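Local structure of FACT complex subunit SPT16 (Ashbya gossypii, 6A8M) at residues Y59-T64 and V75-A80; Y184-S189 and G427-T432; D393-S398 and V421-G426. The protein is the N-terminal, peptidase-like part of a FACT histone chaperone subunit that probably helps reorganise nucleosomes during transcription, replication and repair. One frame throughout, in Å; residues are numbered along the deposited sequence.

Contact 1: Y59-T64 and V75-A80; sequences YEFPTT and VITSAA
Thr64 and Thr77 meet through their hydroxyls, in a hydrogen bond that Thr77 OG1 donates to Thr64 OG1 over 2.8 Å. The two side chains lie next to each other and point the same way. Thr64 OG1 in turn donates to Pro62 O at 2.8 Å, approaching from above the carbonyl plane (56° out of it), which makes a chain of two bonds from the strand to the loop. Thr77 OG1 stands anti to the backbone N (chi1 -162°), the setting that brings it onto Thr64 OG1; it also lies at the edge of the Phe61 ring, 4.4 Å from CD2.

Close packing continues beside the hydroxyls: Thr64 CA makes a CA-H...O contact with Ile76 O at 3.2 Å, and Thr64 CG2 touches Val75 CG1 at 4.0 Å. Toward Ser78 the contact loosens: Thr63 O comes no nearer to Ile76 O than 4.1 Å, and a water bridges instead, donating to Thr63 O at 2.8 Å and accepting a weak bond from Ser78 N. Ser78 is the N-cap of helix 79-95, its OG capping Lys81 N.

Thr63 and Thr64 both face Leu37 of the neighbouring strand, so the loop enters strand 64-68 through a G1 beta bulge, beside antiparallel strand 72-77 in the mixed sheet of the Spt16 N-terminal lobe.

Contact 2: Y184-S189 and G427-T432; sequences YLQVSS and GPKVLT
Leu431 points at helix 179-208 from just beyond the edge strand 427-430, where the antiparallel sheet of the M24 peptidase-like (pita-bread) fold meets this helix. It is the residue most covered in the contact, and the neighbours Leu185 and Gln186 and, one turn later, Ser189 receive it.

The van der Waals contacts are spread over the atoms of Leu431. CD1 reaches Leu185 CB at 4.0 Å, while CB sits 3.3 Å from Ser189 OG, close for a carbon against a hydroxyl. The other methyl, CD2, turns to the amide of Gln186 and lies 3.4 Å from its OE1. Next along the chain, Thr432 CG2 packs on Ser189 CB at 3.7 Å; its hydroxyl is directed to Asp419 and the backbone N of Thr420 in the adjacent strand.

One direct hydrogen bond crosses the contact. Gln186 NE2 donates to Leu431 O over 2.9 Å with an N-H...O angle of 155°, and the acceptor lies almost in the amide plane. Gln186 leaves the helix with CG anti to the backbone N (chi1 179°) and then bends at chi2 (67°), which swings the amide over to this carbonyl. Its OE1 is near Lys429 CE, on the more exposed flank, where the lysine chain crosses that of Gln186 at about a right angle.

Within the helix, Ser189 keeps its hydroxyl occupied. Ser189 OG donates to Leu185 O at 2.9 Å, and Ser189 N donates to the same oxygen in the usual helical bond, the two donors arriving from opposite faces of the Leu185 carbonyl plane.

Contact 3: D393-S398 and V421-G426; sequences DCFNIS and VQLTSG
A beta hairpin, strand 394-405 with strand 412-424 in the M24 peptidase-like domain, is held together here at its open end, where Phe395 and Val421 form a hydrogen-bonded antiparallel pair. Phe395 N donates to Val421 O at 2.7 Å and Val421 N returns a bond to Phe395 O. Two residues along, Leu423 N donates to Asp393 O over 2.8 Å, nearly straight at 171°. Cys394 and Gln422 between them are a non-hydrogen-bonded pair, CA to CA 4.3 Å.

On the face of Phe395 and Val421, Leu423 CD2 comes to the edge of the Phe395 ring, 3.5 Å from CE2, and Ile397 CG1 packs on Val421 CG2 at 3.8 Å. On the other face, Gln422 OE1 lies 3.6 Å from Cys394 CB. A bend at chi2 (72°) turns the Gln422 amide toward the partner strand, while NE2 donates to Leu423 O of its own strand at 3.1 Å, from above that carbonyl's plane. With an alanine here the amide is gone, and Leu423 O is likely to lose its side-chain donor while a gap probably opens beside Cys394 CB.

Around the pair, Leu185 of helix 179-208 covers the Cys394 and Gln422 face, while the Phe395 ring meets Phe378 edge-to-face and touches Leu380 of strand 379-381. Strands 364-368 and 427-430 extend the sheet on either side of the hairpin.

Contacts 2 and 3 belong together, their centres about 8 Å apart. Lys429 N lies 2.7 Å from Gln422 O, a probable hydrogen bond between neighbouring strands, and Leu185 touches both Cys394 and Gln422, so Leu185 packs against residues of both contacts. Contact 3 is wholly buried and rests on backbone pairing within a sheet; contact 2 joins that sheet to a helix through side chains and one amide-to-backbone bond, and its lysine flank is exposed. Contact 1 stands in the N-terminal lobe, its centre about 33 Å from that of contact 3 and across the chain's centre. It too is mostly buried, but it relies on threonine hydroxyls and a bridging water.

Contact 1: Y59-T64 and V75-A80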
ATOM      1  N   TYR A  59     -13.603  -0.132   6.353  1.00 18.29           N
ATOM      2  CA  TYR A  59     -13.218   0.311   7.688  1.00 17.69           C
ATOM      3  C   TYR A  59     -12.636  -0.877   8.420  1.00 18.57           C
ATOM      4  O   TYR A  59     -13.006  -2.021   8.150  1.00 18.81           O
ATOM      5  CB  TYR A  59     -14.403   0.820   8.511  1.00 18.73           C
ATOM      6  CG  TYR A  59     -15.111   1.967   7.872  1.00 22.67           C
ATOM      7  CD1 TYR A  59     -14.690   3.265   8.111  1.00 25.47           C
ATOM      8  CD2 TYR A  59     -16.172   1.762   7.010  1.00 24.65           C
ATOM      9  CE1 TYR A  59     -15.322   4.336   7.531  1.00 27.36           C
ATOM     10  CE2 TYR A  59     -16.815   2.842   6.404  1.00 28.96           C
ATOM     11  CZ  TYR A  59     -16.375   4.130   6.682  1.00 30.17           C
ATOM     12  OH  TYR A  59     -16.976   5.235   6.108  1.00 32.93           O
ATOM     13  N   GLU A  60     -11.735  -0.596   9.354  1.00 17.83           N
ATOM     14  CA  GLU A  60     -11.261  -1.627  10.264  1.00 18.77           C
ATOM     15  C   GLU A  60     -12.291  -1.810  11.383  1.00 19.48           C
ATOM     16  O   GLU A  60     -12.780  -0.830  11.958  1.00 18.39           O
ATOM     17  CB  GLU A  60      -9.881  -1.251  10.813  1.00 20.99           C
ATOM     18  CG  GLU A  60      -9.261  -2.311  11.689  1.00 23.04           C
ATOM     19  CD  GLU A  60      -7.957  -1.891  12.346  1.00 25.48           C
ATOM     20  OE1 GLU A  60      -7.953  -0.926  13.146  1.00 27.06           O
ATOM     21  OE2 GLU A  60      -6.940  -2.547  12.087  1.00 24.91           O
ATOM     22  N   PHE A  61     -12.667  -3.064  11.656  1.00 16.56           N
ATOM     23  CA  PHE A  61     -13.586  -3.387  12.745  1.00 17.05           C
ATOM     24  C   PHE A  61     -12.785  -4.063  13.843  1.00 17.88           C
ATOM     25  O   PHE A  61     -12.487  -5.266  13.744  1.00 18.16           O
ATOM     26  CB  PHE A  61     -14.727  -4.305  12.274  1.00 18.10           C
ATOM     27  CG  PHE A  61     -15.927  -3.584  11.678  1.00 20.63           C
ATOM     28  CD1 PHE A  61     -15.771  -2.499  10.829  1.00 23.63           C
ATOM     29  CD2 PHE A  61     -17.209  -4.044  11.930  1.00 20.77           C
ATOM     30  CE1 PHE A  61     -16.889  -1.851  10.284  1.00 23.34           C
ATOM     31  CE2 PHE A  61     -18.329  -3.415  11.383  1.00 24.35           C
ATOM     32  CZ  PHE A  61     -18.168  -2.321  10.558  1.00 23.59           C
ATOM     33  N   PRO A  62     -12.362  -3.347  14.878  1.00 18.10           N
ATOM     34  CA  PRO A  62     -11.581  -3.993  15.933  1.00 17.23           C
ATOM     35  C   PRO A  62     -12.392  -5.057  16.655  1.00 16.09           C
ATOM     36  O   PRO A  62     -13.626  -5.090  16.595  1.00 16.89           O
ATOM     37  CB  PRO A  62     -11.223  -2.836  16.872  1.00 18.84           C
ATOM     38  CG  PRO A  62     -11.231  -1.649  15.984  1.00 20.42           C
ATOM     39  CD  PRO A  62     -12.390  -1.884  15.049  1.00 18.90           C
ATOM     40  N   THR A  63     -11.663  -5.949  17.331  1.00 15.65           N
ATOM     41  CA  THR A  63     -12.271  -6.959  18.196  1.00 16.30           C
ATOM     42  C   THR A  63     -13.346  -7.754  17.451  1.00 15.04           C
ATOM     43  O   THR A  63     -14.497  -7.844  17.875  1.00 19.96           O
ATOM     44  CB  THR A  63     -12.844  -6.285  19.445  1.00 18.52           C
ATOM     45  OG1 THR A  63     -11.868  -5.374  19.966  1.00 22.65           O
ATOM     46  CG2 THR A  63     -13.149  -7.293  20.503  1.00 20.47           C
ATOM     47  N   THR A  64     -12.968  -8.282  16.289  1.00 14.71           N
ATOM     48  CA  THR A  64     -13.900  -8.882  15.348  1.00 15.18           C
ATOM     49  C   THR A  64     -13.245 -10.085  14.700  1.00 14.58           C
ATOM     50  O   THR A  64     -12.068 -10.028  14.340  1.00 14.69           O
ATOM     51  CB  THR A  64     -14.307  -7.876  14.255  1.00 15.12           C
ATOM     52  OG1 THR A  64     -15.061  -6.827  14.857  1.00 15.45           O
ATOM     53  CG2 THR A  64     -15.132  -8.537  13.156  1.00 15.56           C
ATOM     54  N   VAL A  75     -19.298 -13.801  11.186  1.00 15.68           N
ATOM     55  CA  VAL A  75     -18.692 -12.600  11.749  1.00 15.73           C
ATOM     56  C   VAL A  75     -19.041 -12.573  13.229  1.00 16.45           C
ATOM     57  O   VAL A  75     -20.224 -12.600  13.584  1.00 18.85           O
ATOM     58  CB  VAL A  75     -19.203 -11.330  11.050  1.00 17.16           C
ATOM     59  CG1 VAL A  75     -18.535 -10.102  11.618  1.00 17.71           C
ATOM     60  CG2 VAL A  75     -18.988 -11.436   9.548  1.00 16.66           C
ATOM     61  N   ILE A  76     -18.022 -12.527  14.087  1.00 15.00           N
ATOM     62  CA  ILE A  76     -18.208 -12.356  15.526  1.00 16.65           C
ATOM     63  C   ILE A  76     -17.807 -10.927  15.837  1.00 16.32           C
ATOM     64  O   ILE A  76     -16.650 -10.544  15.623  1.00 16.11           O
ATOM     65  CB  ILE A  76     -17.364 -13.344  16.346  1.00 16.39           C
ATOM     66  CG1 ILE A  76     -17.670 -14.791  15.955  1.00 18.00           C
ATOM     67  CG2 ILE A  76     -17.552 -13.093  17.873  1.00 17.87           C
ATOM     68  CD1 ILE A  76     -16.782 -15.814  16.653  1.00 19.09           C
ATOM     69  N   THR A  77     -18.754 -10.126  16.307  1.00 17.23           N
ATOM     70  CA  THR A  77     -18.467  -8.717  16.542  1.00 18.31           C
ATOM     71  C   THR A  77     -19.509  -8.164  17.510  1.00 18.47           C
ATOM     72  O   THR A  77     -20.505  -8.817  17.823  1.00 19.22           O
ATOM     73  CB  THR A  77     -18.434  -7.927  15.228  1.00 19.05           C
ATOM     74  OG1 THR A  77     -17.762  -6.680  15.439  1.00 21.85           O
ATOM     75  CG2 THR A  77     -19.856  -7.668  14.693  1.00 17.59           C
ATOM     76  N   SER A  78     -19.268  -6.944  17.971  1.00 18.94           N
ATOM     77  CA  SER A  78     -20.081  -6.381  19.038  1.00 20.09           C
ATOM     78  C   SER A  78     -21.465  -5.988  18.528  1.00 22.17           C
ATOM     79  O   SER A  78     -21.706  -5.860  17.327  1.00 20.29           O
ATOM     80  CB  SER A  78     -19.397  -5.151  19.626  1.00 22.81           C
ATOM     81  OG  SER A  78     -19.356  -4.126  18.647  1.00 22.84           O
ATOM     82  N   ALA A  79     -22.380  -5.763  19.477  1.00 23.67           N
ATOM     83  CA  ALA A  79     -23.732  -5.373  19.101  1.00 25.24           C
ATOM     84  C   ALA A  79     -23.732  -4.053  18.337  1.00 24.73           C
ATOM     85  O   ALA A  79     -24.524  -3.867  17.404  1.00 25.42           O
ATOM     86  CB  ALA A  79     -24.610  -5.281  20.350  1.00 25.93           C
ATOM     87  N   ALA A  80     -22.857  -3.120  18.726  1.00 25.59           N
ATOM     88  CA  ALA A  80     -22.793  -1.826  18.050  1.00 26.67           C
ATOM     89  C   ALA A  80     -22.280  -1.966  16.621  1.00 28.59           C
ATOM     90  O   ALA A  80     -22.800  -1.322  15.703  1.00 30.85           O
ATOM     91  CB  ALA A  80     -21.907  -0.870  18.843  1.00 27.81           C
TER
HETATM   92  O   HOH W   1     -16.354  -5.761  18.324  1.00 36.60           O

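Contact 2: Y184-S189 and G427-T432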
ATOM      1  N   TYR A 184     -10.162   6.509  -5.741  1.00 12.96           N
ATOM      2  CA  TYR A 184      -9.468   6.833  -4.495  1.00 14.36           C
ATOM      3  C   TYR A 184      -7.963   6.921  -4.710  1.00 13.47           C
ATOM      4  O   TYR A 184      -7.292   7.759  -4.093  1.00 13.70           O
ATOM      5  CB  TYR A 184      -9.791   5.813  -3.409  1.00 14.64           C
ATOM      6  CG  TYR A 184     -11.260   5.763  -3.037  1.00 13.97           C
ATOM      7  CD1 TYR A 184     -12.058   6.917  -3.046  1.00 17.07           C
ATOM      8  CD2 TYR A 184     -11.838   4.559  -2.651  1.00 14.79           C
ATOM      9  CE1 TYR A 184     -13.401   6.849  -2.710  1.00 18.07           C
ATOM     10  CE2 TYR A 184     -13.175   4.486  -2.287  1.00 17.29           C
ATOM     11  CZ  TYR A 184     -13.950   5.632  -2.321  1.00 20.63           C
ATOM     12  OH  TYR A 184     -15.282   5.541  -1.976  1.00 23.70           O
ATOM     13  N   LEU A 185      -7.408   6.043  -5.558  1.00 10.94           N
ATOM     14  CA  LEU A 185      -5.981   6.113  -5.863  1.00 11.07           C
ATOM     15  C   LEU A 185      -5.621   7.406  -6.591  1.00 14.12           C
ATOM     16  O   LEU A 185      -4.523   7.945  -6.388  1.00 14.72           O
ATOM     17  CB  LEU A 185      -5.551   4.899  -6.706  1.00 12.30           C
ATOM     18  CG  LEU A 185      -5.514   3.608  -5.899  1.00 11.32           C
ATOM     19  CD1 LEU A 185      -5.566   2.422  -6.867  1.00 11.12           C
ATOM     20  CD2 LEU A 185      -4.256   3.517  -5.086  1.00 13.14           C
ATOM     21  N   GLN A 186      -6.514   7.925  -7.440  1.00 13.01           N
ATOM     22  CA  GLN A 186      -6.209   9.204  -8.078  1.00 15.67           C
ATOM     23  C   GLN A 186      -6.278  10.351  -7.073  1.00 15.20           C
ATOM     24  O   GLN A 186      -5.467  11.283  -7.129  1.00 16.19           O
ATOM     25  CB  GLN A 186      -7.145   9.455  -9.271  1.00 18.56           C
ATOM     26  CG  GLN A 186      -6.883  10.798  -9.964  1.00 23.27           C
ATOM     27  CD  GLN A 186      -5.531  10.879 -10.666  1.00 24.07           C
ATOM     28  OE1 GLN A 186      -5.431  10.619 -11.877  1.00 26.13           O
ATOM     29  NE2 GLN A 186      -4.490  11.301  -9.923  1.00 19.43           N
ATOM     30  N   VAL A 187      -7.246  10.313  -6.152  1.00 14.69           N
ATOM     31  CA  VAL A 187      -7.311  11.347  -5.123  1.00 14.29           C
ATOM     32  C   VAL A 187      -6.041  11.314  -4.294  1.00 15.38           C
ATOM     33  O   VAL A 187      -5.384  12.339  -4.087  1.00 15.35           O
ATOM     34  CB  VAL A 187      -8.551  11.159  -4.230  1.00 13.93           C
ATOM     35  CG1 VAL A 187      -8.529  12.156  -3.073  1.00 15.53           C
ATOM     36  CG2 VAL A 187      -9.849  11.351  -5.034  1.00 14.95           C
ATOM     37  N   SER A 188      -5.678  10.119  -3.826  1.00 11.91           N
ATOM     38  CA  SER A 188      -4.466   9.950  -3.030  1.00 10.84           C
ATOM     39  C   SER A 188      -3.245  10.485  -3.764  1.00 11.35           C
ATOM     40  O   SER A 188      -2.410  11.197  -3.181  1.00 14.25           O
ATOM     41  CB  SER A 188      -4.278   8.470  -2.716  1.00 12.29           C
ATOM     42  OG  SER A 188      -3.083   8.288  -1.982  1.00 12.56           O
ATOM     43  N   SER A 189      -3.106  10.118  -5.044  1.00 12.11           N
ATOM     44  CA  SER A 189      -1.948  10.532  -5.828  1.00 12.39           C
ATOM     45  C   SER A 189      -1.894  12.044  -5.981  1.00 14.27           C
ATOM     46  O   SER A 189      -0.809  12.646  -5.908  1.00 15.53           O
ATOM     47  CB  SER A 189      -1.965   9.867  -7.213  1.00 12.66           C
ATOM     48  OG  SER A 189      -1.767   8.454  -7.108  1.00 10.98           O
ATOM     49  N   GLY A 427      -4.409   1.852 -21.309  1.00 25.12           N
ATOM     50  CA  GLY A 427      -2.998   1.707 -21.062  1.00 23.17           C
ATOM     51  C   GLY A 427      -2.612   2.280 -19.717  1.00 20.78           C
ATOM     52  O   GLY A 427      -3.463   2.669 -18.911  1.00 17.81           O
ATOM     53  N   PRO A 428      -1.313   2.329 -19.448  1.00 19.45           N
ATOM     54  CA  PRO A 428      -0.851   2.884 -18.173  1.00 17.65           C
ATOM     55  C   PRO A 428      -1.170   4.364 -18.095  1.00 16.91           C
ATOM     56  O   PRO A 428      -1.083   5.089 -19.087  1.00 20.91           O
ATOM     57  CB  PRO A 428       0.663   2.632 -18.190  1.00 20.33           C
ATOM     58  CG  PRO A 428       1.007   2.419 -19.627  1.00 23.65           C
ATOM     59  CD  PRO A 428      -0.207   1.853 -20.294  1.00 22.96           C
ATOM     60  N   LYS A 429      -1.558   4.808 -16.907  1.00 16.00           N
ATOM     61  CA  LYS A 429      -1.885   6.212 -16.679  1.00 16.82           C
ATOM     62  C   LYS A 429      -1.131   6.648 -15.433  1.00 15.95           C
ATOM     63  O   LYS A 429      -1.284   6.034 -14.369  1.00 15.52           O
ATOM     64  CB  LYS A 429      -3.399   6.396 -16.513  1.00 18.20           C
ATOM     65  CG  LYS A 429      -3.860   7.786 -16.088  1.00 23.39           C
ATOM     66  CD  LYS A 429      -5.378   7.779 -15.814  1.00 28.34           C
ATOM     67  CE  LYS A 429      -5.915   9.159 -15.465  1.00 31.43           C
ATOM     68  NZ  LYS A 429      -7.306   9.336 -15.977  1.00 33.11           N
ATOM     69  N   VAL A 430      -0.284   7.665 -15.568  1.00 16.34           N
ATOM     70  CA  VAL A 430       0.489   8.155 -14.426  1.00 14.08           C
ATOM     71  C   VAL A 430      -0.416   9.044 -13.578  1.00 13.93           C
ATOM     72  O   VAL A 430      -0.976  10.033 -14.068  1.00 18.66           O
ATOM     73  CB  VAL A 430       1.741   8.910 -14.896  1.00 15.47           C
ATOM     74  CG1 VAL A 430       2.532   9.459 -13.718  1.00 17.06           C
ATOM     75  CG2 VAL A 430       2.618   8.003 -15.788  1.00 17.51           C
ATOM     76  N   LEU A 431      -0.590   8.679 -12.303  1.00 15.02           N
ATOM     77  CA  LEU A 431      -1.523   9.396 -11.442  1.00 14.63           C
ATOM     78  C   LEU A 431      -0.886  10.573 -10.711  1.00 14.43           C
ATOM     79  O   LEU A 431      -1.596  11.517 -10.348  1.00 16.71           O
ATOM     80  CB  LEU A 431      -2.136   8.439 -10.415  1.00 15.40           C
ATOM     81  CG  LEU A 431      -2.859   7.196 -10.963  1.00 14.93           C
ATOM     82  CD1 LEU A 431      -3.554   6.497  -9.795  1.00 14.74           C
ATOM     83  CD2 LEU A 431      -3.882   7.570 -12.042  1.00 17.02           C
ATOM     84  N   THR A 432       0.421  10.525 -10.476  1.00 13.33           N
ATOM     85  CA  THR A 432       1.180  11.585  -9.810  1.00 13.63           C
ATOM     86  C   THR A 432       1.800  12.454 -10.902  1.00 16.82           C
ATOM     87  O   THR A 432       2.648  11.982 -11.673  1.00 16.61           O
ATOM     88  CB  THR A 432       2.259  10.991  -8.899  1.00 13.40           C
ATOM     89  OG1 THR A 432       2.943   9.944  -9.601  1.00 14.31           O
ATOM     90  CG2 THR A 432       1.649  10.388  -7.619  1.00 12.42           C
TER

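Contact 3: D393-S398 and V421-G426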
ATOM      1  N   ASP A 393      -4.456  -3.062 -12.303  1.00 15.27           N
ATOM      2  CA  ASP A 393      -3.406  -3.004 -11.297  1.00 15.54           C
ATOM      3  C   ASP A 393      -2.875  -1.585 -11.169  1.00 14.98           C
ATOM      4  O   ASP A 393      -2.799  -0.840 -12.145  1.00 15.70           O
ATOM      5  CB  ASP A 393      -2.245  -3.927 -11.663  1.00 14.90           C
ATOM      6  CG  ASP A 393      -2.568  -5.399 -11.444  1.00 16.84           C
ATOM      7  OD1 ASP A 393      -3.643  -5.707 -10.889  1.00 17.31           O
ATOM      8  OD2 ASP A 393      -1.743  -6.236 -11.877  1.00 19.15           O
ATOM      9  N   CYS A 394      -2.481  -1.227  -9.949  1.00 13.12           N
ATOM     10  CA  CYS A 394      -1.847   0.051  -9.677  1.00 12.15           C
ATOM     11  C   CYS A 394      -0.455  -0.217  -9.133  1.00 13.75           C
ATOM     12  O   CYS A 394      -0.300  -1.023  -8.209  1.00 15.36           O
ATOM     13  CB  CYS A 394      -2.657   0.855  -8.660  1.00 14.92           C
ATOM     14  SG  CYS A 394      -2.002   2.510  -8.345  1.00 18.71           S
ATOM     15  N   PHE A 395       0.549   0.468  -9.683  1.00 12.52           N
ATOM     16  CA  PHE A 395       1.929   0.254  -9.259  1.00 10.56           C
ATOM     17  C   PHE A 395       2.549   1.515  -8.679  1.00 11.47           C
ATOM     18  O   PHE A 395       2.243   2.647  -9.080  1.00 11.20           O
ATOM     19  CB  PHE A 395       2.810  -0.238 -10.432  1.00 13.00           C
ATOM     20  CG  PHE A 395       2.419  -1.583 -10.928  1.00 15.02           C
ATOM     21  CD1 PHE A 395       2.991  -2.727 -10.379  1.00 15.35           C
ATOM     22  CD2 PHE A 395       1.427  -1.706 -11.888  1.00 14.64           C
ATOM     23  CE1 PHE A 395       2.592  -3.981 -10.811  1.00 16.11           C
ATOM     24  CE2 PHE A 395       1.035  -2.955 -12.334  1.00 16.67           C
ATOM     25  CZ  PHE A 395       1.616  -4.089 -11.779  1.00 15.35           C
ATOM     26  N   ASN A 396       3.434   1.285  -7.708  1.00 12.04           N
ATOM     27  CA  ASN A 396       4.476   2.230  -7.319  1.00 11.26           C
ATOM     28  C   ASN A 396       5.695   1.894  -8.172  1.00 12.20           C
ATOM     29  O   ASN A 396       6.351   0.881  -7.939  1.00 11.71           O
ATOM     30  CB  ASN A 396       4.753   2.073  -5.828  1.00  9.79           C
ATOM     31  CG  ASN A 396       5.945   2.868  -5.356  1.00 10.43           C
ATOM     32  OD1 ASN A 396       6.363   3.816  -6.010  1.00 11.87           O
ATOM     33  ND2 ASN A 396       6.474   2.496  -4.191  1.00 11.66           N
ATOM     34  N   ILE A 397       5.964   2.700  -9.198  1.00 10.73           N
ATOM     35  CA  ILE A 397       7.148   2.499 -10.031  1.00 10.88           C
ATOM     36  C   ILE A 397       8.224   3.395  -9.440  1.00 10.68           C
ATOM     37  O   ILE A 397       8.161   4.623  -9.577  1.00 12.71           O
ATOM     38  CB  ILE A 397       6.868   2.837 -11.505  1.00 11.88           C
ATOM     39  CG1 ILE A 397       5.702   2.002 -12.041  1.00 10.75           C
ATOM     40  CG2 ILE A 397       8.111   2.641 -12.361  1.00 14.84           C
ATOM     41  CD1 ILE A 397       5.994   0.491 -12.058  1.00 12.21           C
ATOM     42  N   SER A 398       9.196   2.782  -8.754  1.00 11.65           N
ATOM     43  CA  SER A 398      10.173   3.525  -7.962  1.00 11.21           C
ATOM     44  C   SER A 398      11.546   2.995  -8.326  1.00 11.46           C
ATOM     45  O   SER A 398      11.811   1.794  -8.183  1.00 11.67           O
ATOM     46  CB  SER A 398       9.913   3.351  -6.460  1.00 13.72           C
ATOM     47  OG  SER A 398      11.006   3.860  -5.699  1.00 11.94           O
ATOM     48  N   VAL A 421       1.305   4.581 -10.933  1.00 12.37           N
ATOM     49  CA  VAL A 421       0.866   4.268 -12.292  1.00 13.20           C
ATOM     50  C   VAL A 421      -0.295   3.284 -12.228  1.00 13.12           C
ATOM     51  O   VAL A 421      -0.176   2.220 -11.611  1.00 15.51           O
ATOM     52  CB  VAL A 421       2.008   3.674 -13.138  1.00 13.76           C
ATOM     53  CG1 VAL A 421       1.505   3.370 -14.564  1.00 13.44           C
ATOM     54  CG2 VAL A 421       3.236   4.607 -13.159  1.00 13.65           C
ATOM     55  N   GLN A 422      -1.389   3.624 -12.892  1.00 14.07           N
ATOM     56  CA  GLN A 422      -2.595   2.818 -12.943  1.00 14.98           C
ATOM     57  C   GLN A 422      -2.698   2.163 -14.311  1.00 15.11           C
ATOM     58  O   GLN A 422      -2.642   2.851 -15.327  1.00 15.74           O
ATOM     59  CB  GLN A 422      -3.825   3.693 -12.701  1.00 12.50           C
ATOM     60  CG  GLN A 422      -5.131   2.963 -12.886  1.00 14.80           C
ATOM     61  CD  GLN A 422      -5.403   1.986 -11.753  1.00 16.92           C
ATOM     62  OE1 GLN A 422      -5.372   2.354 -10.574  1.00 17.40           O
ATOM     63  NE2 GLN A 422      -5.669   0.735 -12.101  1.00 18.55           N
ATOM     64  N   LEU A 423      -2.874   0.842 -14.346  1.00 14.42           N
ATOM     65  CA  LEU A 423      -3.201   0.176 -15.608  1.00 14.74           C
ATOM     66  C   LEU A 423      -4.678   0.366 -15.880  1.00 16.40           C
ATOM     67  O   LEU A 423      -5.509  -0.032 -15.058  1.00 16.33           O
ATOM     68  CB  LEU A 423      -2.878  -1.318 -15.551  1.00 18.51           C
ATOM     69  CG  LEU A 423      -1.478  -1.799 -15.926  1.00 22.96           C
ATOM     70  CD1 LEU A 423      -1.155  -1.490 -17.400  1.00 24.73           C
ATOM     71  CD2 LEU A 423      -0.467  -1.169 -15.008  1.00 21.02           C
ATOM     72  N   THR A 424      -5.010   0.961 -17.026  1.00 15.75           N
ATOM     73  CA  THR A 424      -6.383   1.087 -17.491  1.00 16.42           C
ATOM     74  C   THR A 424      -6.543   0.417 -18.851  1.00 18.59           C
ATOM     75  O   THR A 424      -5.573  -0.026 -19.479  1.00 18.88           O
ATOM     76  CB  THR A 424      -6.808   2.558 -17.602  1.00 16.58           C
ATOM     77  OG1 THR A 424      -6.210   3.130 -18.766  1.00 18.60           O
ATOM     78  CG2 THR A 424      -6.336   3.330 -16.382  1.00 14.68           C
ATOM     79  N   SER A 425      -7.794   0.352 -19.316  1.00 19.43           N
ATOM     80  CA  SER A 425      -8.024  -0.217 -20.643  1.00 21.81           C
ATOM     81  C   SER A 425      -7.316   0.602 -21.717  1.00 23.91           C
ATOM     82  O   SER A 425      -6.932   0.060 -22.759  1.00 26.91           O
ATOM     83  CB  SER A 425      -9.528  -0.312 -20.938  1.00 22.98           C
ATOM     84  OG  SER A 425     -10.184  -1.185 -20.030  1.00 22.95           O
ATOM     85  N   GLY A 426      -7.124   1.899 -21.476  1.00 23.39           N
ATOM     86  CA  GLY A 426      -6.383   2.754 -22.379  1.00 23.81           C
ATOM     87  C   GLY A 426      -4.889   2.707 -22.207  1.00 26.81           C
ATOM     88  O   GLY A 426      -4.162   3.433 -22.896  1.00 29.54           O
TER